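Local coordinates for glucose-6-phosphate isomerase (PDB 3QKI), which probably interconverts alpha-D-glucose 6-phosphate and beta-D-fructose 6-phosphate, the second step of glycolysis, at residues R334-L337 / N338-D342; Y432-H436 / Q437-I441. One frame throughout, in Å; residues are numbered along the deposited sequence. Where two conformers were deposited one is given.

In the fold
Contact 1 and contact 2 are each a local contact within its own continuous stretch of chain, set about 36 Å apart between centres on opposite sides of the chain's centre, and they share no element. Contact 1 lies wholly within helix 330-349, one flank packed in the core against helix 523-543 and the other carrying a water-bridged asparagine pair toward the surface. Contact 2 is where helix 428-437 ends and the chain turns toward strand 443-448. It too is mostly buried, partly by the second subunit. Uninterrupted helix bonds and a sulfur-aromatic contact mark the first; a glutamine pair, a helix-ending glycine and a water-bridged loop mark the second.

Contact 1. Residues R334-L337 / N338-D342; sequences RNFL and NGCHD
Between Arg-334 and Asp-342 the chain is unbroken alpha helix: four successive i to i+4 bonds join the two halves, from Asn-338 N to Arg-334 O (2.9 Å), Gly-339 N to Asn-335 O, Cys-340 N to Phe-336 O and His-341 N to Leu-337 O. On the buried flank the thiol of Cys-340 sits over one face of the Phe-336 ring. Its SG lies 4.2 Å from the ring centroid and 28° off the ring normal, nearest to CE2 (Cys-340 SG to Phe-336 CE2 3.7 Å). Phe-336 keeps CG anti to its N (chi1 175°) and holds its ring out from the helix, while Cys-340 SG, anti to its carbonyl carbon, leans back toward the preceding turn to lie over it. Leu-530 of helix 523-543 and Thr-316 pack against both residues, so the sulfur-aromatic pair belongs to an interface between helices. The solvent-facing flank is polar. Asn-335 and Asn-338 have amide planes 59° apart and do not bond directly, Asn-335 OD1 and Asn-338 ND2 being 4.0 Å apart; a water joins them, donating to Asn-335 OD1 (2.9 Å) and accepting from Asn-338 ND2 (2.7 Å). His-341 points elsewhere, its NE2 hydrogen-bonded to Lys-122, while Asp-342 OD2 reaches the Tyr-524 hydroxyl and ties this helix to helix 523-543 a second way. Away from the sugar phosphate site, this segment of helix 330-349 has the two-sided pattern of an amphipathic helix, with i to i+4 sulfur-aromatic packing inward and an i to i+3 water bridge outward.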
ATOM      1  N   ARG A 334      15.415  13.711 -19.580  1.00 14.56           N
ATOM      2  CA  ARG A 334      15.863  13.190 -20.866  0.50 14.19           C
ATOM      3  C   ARG A 334      16.608  11.870 -20.608  1.00 16.43           C
ATOM      4  O   ARG A 334      16.390  10.898 -21.329  1.00 14.53           O
ATOM      5  CB  ARG A 334      16.749  14.225 -21.585  0.50 13.78           C
ATOM      6  CG  ARG A 334      17.258  13.802 -22.959  0.50 20.32           C
ATOM      7  CD  ARG A 334      17.730  14.991 -23.784  0.50 17.05           C
ATOM      8  NE  ARG A 334      18.574  15.901 -23.012  0.50 22.64           N
ATOM      9  CZ  ARG A 334      18.584  17.223 -23.153  0.50 42.23           C
ATOM     10  NH1 ARG A 334      17.822  17.807 -24.074  0.50 33.52           N
ATOM     11  NH2 ARG A 334      19.379  17.969 -22.405  0.50 33.06           N
ATOM     12  N   ASN A 335      17.437  11.817 -19.536  1.00 14.68           N
ATOM     13  CA  ASN A 335      18.161  10.601 -19.164  1.00 14.32           C
ATOM     14  C   ASN A 335      17.184   9.487 -18.765  1.00 17.11           C
ATOM     15  O   ASN A 335      17.441   8.327 -19.087  1.00 14.38           O
ATOM     16  CB  ASN A 335      19.144  10.853 -18.019  1.00 17.56           C
ATOM     17  CG  ASN A 335      20.360  11.599 -18.487  1.00 42.53           C
ATOM     18  OD1 ASN A 335      20.722  11.577 -19.673  1.00 32.72           O
ATOM     19  ND2 ASN A 335      20.996  12.317 -17.582  1.00 36.31           N
ATOM     20  N   PHE A 336      16.093   9.841 -18.033  1.00 12.45           N
ATOM     21  CA  PHE A 336      15.031   8.908 -17.630  1.00 10.84           C
ATOM     22  C   PHE A 336      14.408   8.321 -18.904  1.00 13.37           C
ATOM     23  O   PHE A 336      14.236   7.107 -18.997  1.00 13.56           O
ATOM     24  CB  PHE A 336      13.959   9.611 -16.802  1.00 13.18           C
ATOM     25  CG  PHE A 336      12.757   8.752 -16.435  1.00 15.96           C
ATOM     26  CD1 PHE A 336      12.789   7.917 -15.322  1.00 20.09           C
ATOM     27  CD2 PHE A 336      11.581   8.811 -17.178  1.00 16.79           C
ATOM     28  CE1 PHE A 336      11.680   7.128 -14.981  1.00 19.94           C
ATOM     29  CE2 PHE A 336      10.474   8.027 -16.831  1.00 20.29           C
ATOM     30  CZ  PHE A 336      10.538   7.179 -15.743  1.00 18.61           C
ATOM     31  N   LEU A 337      14.110   9.187 -19.896  1.00 10.52           N
ATOM     32  CA  LEU A 337      13.533   8.763 -21.189  1.00 11.22           C
ATOM     33  C   LEU A 337      14.455   7.831 -21.939  1.00 15.21           C
ATOM     34  O   LEU A 337      13.971   6.856 -22.505  1.00 14.05           O
ATOM     35  CB  LEU A 337      13.110   9.964 -22.060  1.00 11.07           C
ATOM     36  CG  LEU A 337      11.907  10.768 -21.527  1.00 14.66           C
ATOM     37  CD1 LEU A 337      11.726  12.083 -22.315  1.00 15.45           C
ATOM     38  CD2 LEU A 337      10.631   9.957 -21.581  1.00 18.00           C
ATOM     39  N   ASN A 338      15.783   8.087 -21.891  1.00 13.29           N
ATOM     40  CA  ASN A 338      16.788   7.237 -22.536  1.00 13.18           C
ATOM     41  C   ASN A 338      16.788   5.850 -21.920  1.00 18.40           C
ATOM     42  O   ASN A 338      16.913   4.864 -22.646  1.00 18.37           O
ATOM     43  CB  ASN A 338      18.193   7.862 -22.442  1.00 15.49           C
ATOM     44  CG  ASN A 338      18.338   9.126 -23.246  1.00 51.00           C
ATOM     45  OD1 ASN A 338      17.461   9.511 -24.026  1.00 42.10           O
ATOM     46  ND2 ASN A 338      19.457   9.811 -23.063  1.00 50.27           N
ATOM     47  N   GLY A 339      16.609   5.786 -20.598  1.00 15.62           N
ATOM     48  CA  GLY A 339      16.494   4.525 -19.873  1.00 15.39           C
ATOM     49  C   GLY A 339      15.303   3.722 -20.354  1.00 17.68           C
ATOM     50  O   GLY A 339      15.449   2.547 -20.678  1.00 16.93           O
ATOM     51  N   CYS A 340      14.122   4.369 -20.442  1.00 15.80           N
ATOM     52  CA  CYS A 340      12.878   3.765 -20.932  1.00 14.93           C
ATOM     53  C   CYS A 340      13.114   3.214 -22.329  1.00 17.13           C
ATOM     54  O   CYS A 340      12.749   2.070 -22.627  1.00 13.95           O
ATOM     55  CB  CYS A 340      11.737   4.781 -20.943  1.00 14.29           C
ATOM     56  SG  CYS A 340      11.260   5.385 -19.304  1.00 18.05           S
ATOM     57  N   HIS A 341      13.728   4.051 -23.188  1.00 14.22           N
ATOM     58  CA  HIS A 341      13.998   3.713 -24.576  1.00 13.44           C
ATOM     59  C   HIS A 341      14.910   2.501 -24.738  1.00 16.76           C
ATOM     60  O   HIS A 341      14.583   1.604 -25.522  1.00 15.77           O
ATOM     61  CB  HIS A 341      14.546   4.923 -25.344  1.00 13.78           C
ATOM     62  CG  HIS A 341      14.834   4.611 -26.784  1.00 17.14           C
ATOM     63  ND1 HIS A 341      13.821   4.276 -27.666  1.00 19.02           N
ATOM     64  CD2 HIS A 341      16.015   4.564 -27.439  1.00 19.12           C
ATOM     65  CE1 HIS A 341      14.411   4.075 -28.831  1.00 19.20           C
ATOM     66  NE2 HIS A 341      15.727   4.254 -28.746  1.00 19.38           N
ATOM     67  N   ASP A 342      16.028   2.445 -23.980  1.00 14.69           N
ATOM     68  CA  ASP A 342      16.966   1.323 -24.053  1.00 14.87           C
ATOM     69  C   ASP A 342      16.339   0.010 -23.619  1.00 19.23           C
ATOM     70  O   ASP A 342      16.592  -1.017 -24.248  1.00 19.49           O
ATOM     71  CB  ASP A 342      18.259   1.623 -23.283  1.00 16.93           C
ATOM     72  CG  ASP A 342      19.146   2.637 -23.984  1.00 25.15           C
ATOM     73  OD1 ASP A 342      18.904   2.911 -25.188  1.00 26.33           O
ATOM     74  OD2 ASP A 342      20.075   3.154 -23.337  1.00 21.05           O
TER
HETATM   75  O   HOH W   1      21.098   9.055 -21.065  1.00 43.55           O

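Contact 2. Residues Y432-H436 / Q437-I441; sequences YQLIH and QGQVI
Gln-433 and Gln-437 form an i to i+4 glutamine pair on the last turn of helix 428-437, which ends at a glycine, Gly-438, where the chain leaves for strand 443-448 of the mixed sheet. Gln-433 folds its chain at chi2 (61°), bringing its amide round to the last turn, whereas Gln-437 runs extended beyond CG. Gln-433 NE2 donates to Gln-437 OE1 at 3.0 Å, in the carbonyl plane on a lone pair, with the N-H nearly straight at 163°. The two amide planes stand 63° apart. Both amides are fixed from further off: Gln-433 OE1 accepts from Gly-553 N of the second subunit and its NE2 also meets Gly-401 O there, while Gln-437 NE2 is held by the carbonyls of Val-506 and His-504. The pair thus joins the helix end to the dimer interface. In the backbone of the same turn, Gln-437 N bonds Gln-433 O at 2.8 Å, and Gly-438 N bonds Leu-434 O at 2.7 Å. Leu-434 CD2 meets Gln-439 CG at 3.8 Å. His-436 leads away to Gln-475 of helix 464-481. Past the turn a water bridges the last helical turn and the loop, accepting from Ile-441 N at 2.9 Å and lying 2.8 Å from Ile-435 O, to which it can donate, a carbonyl that Arg-511 NH2 also holds.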
ATOM      1  N   TYR A 432       5.690 -10.449   6.371  1.00 12.23           N
ATOM      2  CA  TYR A 432       6.473 -11.615   5.925  1.00 12.16           C
ATOM      3  C   TYR A 432       6.172 -12.902   6.693  1.00 12.88           C
ATOM      4  O   TYR A 432       6.442 -13.975   6.184  1.00 10.32           O
ATOM      5  CB  TYR A 432       7.966 -11.378   5.926  1.00 12.81           C
ATOM      6  CG  TYR A 432       8.526 -10.588   4.768  1.00 13.99           C
ATOM      7  CD1 TYR A 432       7.744  -9.658   4.087  1.00 14.78           C
ATOM      8  CD2 TYR A 432       9.881 -10.637   4.468  1.00 16.21           C
ATOM      9  CE1 TYR A 432       8.293  -8.817   3.116  1.00 15.00           C
ATOM     10  CE2 TYR A 432      10.437  -9.818   3.483  1.00 17.23           C
ATOM     11  CZ  TYR A 432       9.647  -8.885   2.837  1.00 17.15           C
ATOM     12  OH  TYR A 432      10.236  -8.038   1.926  1.00 16.03           O
ATOM     13  N   GLN A 433       5.553 -12.805   7.877  1.00 10.54           N
ATOM     14  CA  GLN A 433       5.140 -13.997   8.627  1.00 10.32           C
ATOM     15  C   GLN A 433       4.291 -14.887   7.669  1.00 14.49           C
ATOM     16  O   GLN A 433       4.560 -16.084   7.537  1.00 13.67           O
ATOM     17  CB  GLN A 433       4.310 -13.579   9.858  1.00 11.53           C
ATOM     18  CG  GLN A 433       3.459 -14.689  10.453  1.00 15.07           C
ATOM     19  CD  GLN A 433       4.280 -15.855  10.936  1.00 15.55           C
ATOM     20  OE1 GLN A 433       5.306 -15.700  11.615  1.00 12.28           O
ATOM     21  NE2 GLN A 433       3.820 -17.060  10.622  1.00 10.27           N
ATOM     22  N   LEU A 434       3.293 -14.274   6.989  1.00 12.19           N
ATOM     23  CA  LEU A 434       2.403 -14.947   6.036  1.00 11.04           C
ATOM     24  C   LEU A 434       3.183 -15.458   4.809  1.00 14.49           C
ATOM     25  O   LEU A 434       2.989 -16.605   4.399  1.00 13.53           O
ATOM     26  CB  LEU A 434       1.248 -14.014   5.624  1.00 10.07           C
ATOM     27  CG  LEU A 434       0.163 -14.611   4.726  1.00 14.10           C
ATOM     28  CD1 LEU A 434      -1.138 -13.950   4.930  1.00 12.81           C
ATOM     29  CD2 LEU A 434       0.516 -14.443   3.250  1.00 16.70           C
ATOM     30  N   ILE A 435       4.085 -14.632   4.266  1.00 11.66           N
ATOM     31  CA  ILE A 435       4.910 -14.988   3.094  1.00 11.61           C
ATOM     32  C   ILE A 435       5.791 -16.207   3.394  1.00 15.89           C
ATOM     33  O   ILE A 435       6.036 -17.010   2.488  1.00 15.09           O
ATOM     34  CB  ILE A 435       5.679 -13.763   2.507  1.00 13.39           C
ATOM     35  CG1 ILE A 435       4.683 -12.637   2.110  1.00 12.69           C
ATOM     36  CG2 ILE A 435       6.575 -14.163   1.304  1.00 11.91           C
ATOM     37  CD1 ILE A 435       5.279 -11.381   1.359  1.00 16.42           C
ATOM     38  N   HIS A 436       6.227 -16.380   4.662  1.00 12.80           N
ATOM     39  CA  HIS A 436       7.048 -17.544   5.033  1.00 12.19           C
ATOM     40  C   HIS A 436       6.237 -18.743   5.463  1.00 17.45           C
ATOM     41  O   HIS A 436       6.648 -19.867   5.178  1.00 16.67           O
ATOM     42  CB  HIS A 436       8.069 -17.207   6.135  1.00 11.97           C
ATOM     43  CG  HIS A 436       9.229 -16.405   5.630  1.00 14.78           C
ATOM     44  ND1 HIS A 436      10.327 -17.019   5.020  1.00 15.25           N
ATOM     45  CD2 HIS A 436       9.408 -15.066   5.604  1.00 15.77           C
ATOM     46  CE1 HIS A 436      11.144 -16.033   4.683  1.00 14.64           C
ATOM     47  NE2 HIS A 436      10.634 -14.843   5.003  1.00 15.04           N
ATOM     48  N   GLN A 437       5.128 -18.526   6.210  1.00 15.75           N
ATOM     49  CA  GLN A 437       4.375 -19.635   6.805  1.00 15.18           C
ATOM     50  C   GLN A 437       2.889 -19.767   6.470  1.00 20.57           C
ATOM     51  O   GLN A 437       2.262 -20.762   6.842  1.00 20.29           O
ATOM     52  CB  GLN A 437       4.601 -19.693   8.341  1.00 16.46           C
ATOM     53  CG  GLN A 437       6.036 -20.074   8.748  1.00 14.29           C
ATOM     54  CD  GLN A 437       6.153 -20.250  10.247  1.00 22.53           C
ATOM     55  OE1 GLN A 437       5.602 -19.484  11.043  1.00 16.08           O
ATOM     56  NE2 GLN A 437       6.884 -21.269  10.676  1.00 18.47           N
ATOM     57  N   GLY A 438       2.319 -18.768   5.834  1.00 16.31           N
ATOM     58  CA  GLY A 438       0.930 -18.831   5.421  1.00 14.38           C
ATOM     59  C   GLY A 438       0.866 -19.192   3.955  1.00 16.99           C
ATOM     60  O   GLY A 438       1.726 -19.925   3.440  1.00 17.53           O
ATOM     61  N   GLN A 439      -0.115 -18.638   3.253  1.00 12.81           N
ATOM     62  CA  GLN A 439      -0.247 -18.898   1.830  1.00 13.59           C
ATOM     63  C   GLN A 439       0.994 -18.421   1.033  1.00 17.18           C
ATOM     64  O   GLN A 439       1.647 -17.433   1.433  1.00 15.32           O
ATOM     65  CB  GLN A 439      -1.577 -18.345   1.313  1.00 15.41           C
ATOM     66  CG  GLN A 439      -1.663 -16.847   1.212  1.00 30.25           C
ATOM     67  CD  GLN A 439      -2.981 -16.449   0.615  1.00 42.19           C
ATOM     68  OE1 GLN A 439      -3.852 -15.925   1.303  1.00 33.15           O
ATOM     69  NE2 GLN A 439      -3.184 -16.747  -0.658  1.00 27.56           N
ATOM     70  N   VAL A 440       1.383 -19.200  -0.005  1.00 13.61           N
ATOM     71  CA  VAL A 440       2.558 -18.926  -0.844  1.00 14.23           C
ATOM     72  C   VAL A 440       2.302 -17.698  -1.722  1.00 18.03           C
ATOM     73  O   VAL A 440       1.292 -17.636  -2.430  1.00 16.30           O
ATOM     74  CB  VAL A 440       3.017 -20.155  -1.680  1.00 18.05           C
ATOM     75  CG1 VAL A 440       4.170 -19.797  -2.622  1.00 18.32           C
ATOM     76  CG2 VAL A 440       3.430 -21.308  -0.780  1.00 17.49           C
ATOM     77  N   ILE A 441       3.225 -16.720  -1.650  1.00 14.75           N
ATOM     78  CA  ILE A 441       3.151 -15.457  -2.391  1.00 14.78           C
ATOM     79  C   ILE A 441       4.476 -15.190  -3.128  1.00 16.40           C
ATOM     80  O   ILE A 441       5.450 -14.795  -2.480  1.00 14.12           O
ATOM     81  CB  ILE A 441       2.738 -14.258  -1.477  1.00 18.25           C
ATOM     82  CG1 ILE A 441       1.292 -14.467  -0.946  1.00 19.70           C
ATOM     83  CG2 ILE A 441       2.831 -12.915  -2.252  1.00 16.89           C
ATOM     84  CD1 ILE A 441       1.181 -14.190   0.267  1.00 31.69           C
TER
HETATM   85  O   HOH W   2       5.649 -17.284  -0.259  1.00 14.02           O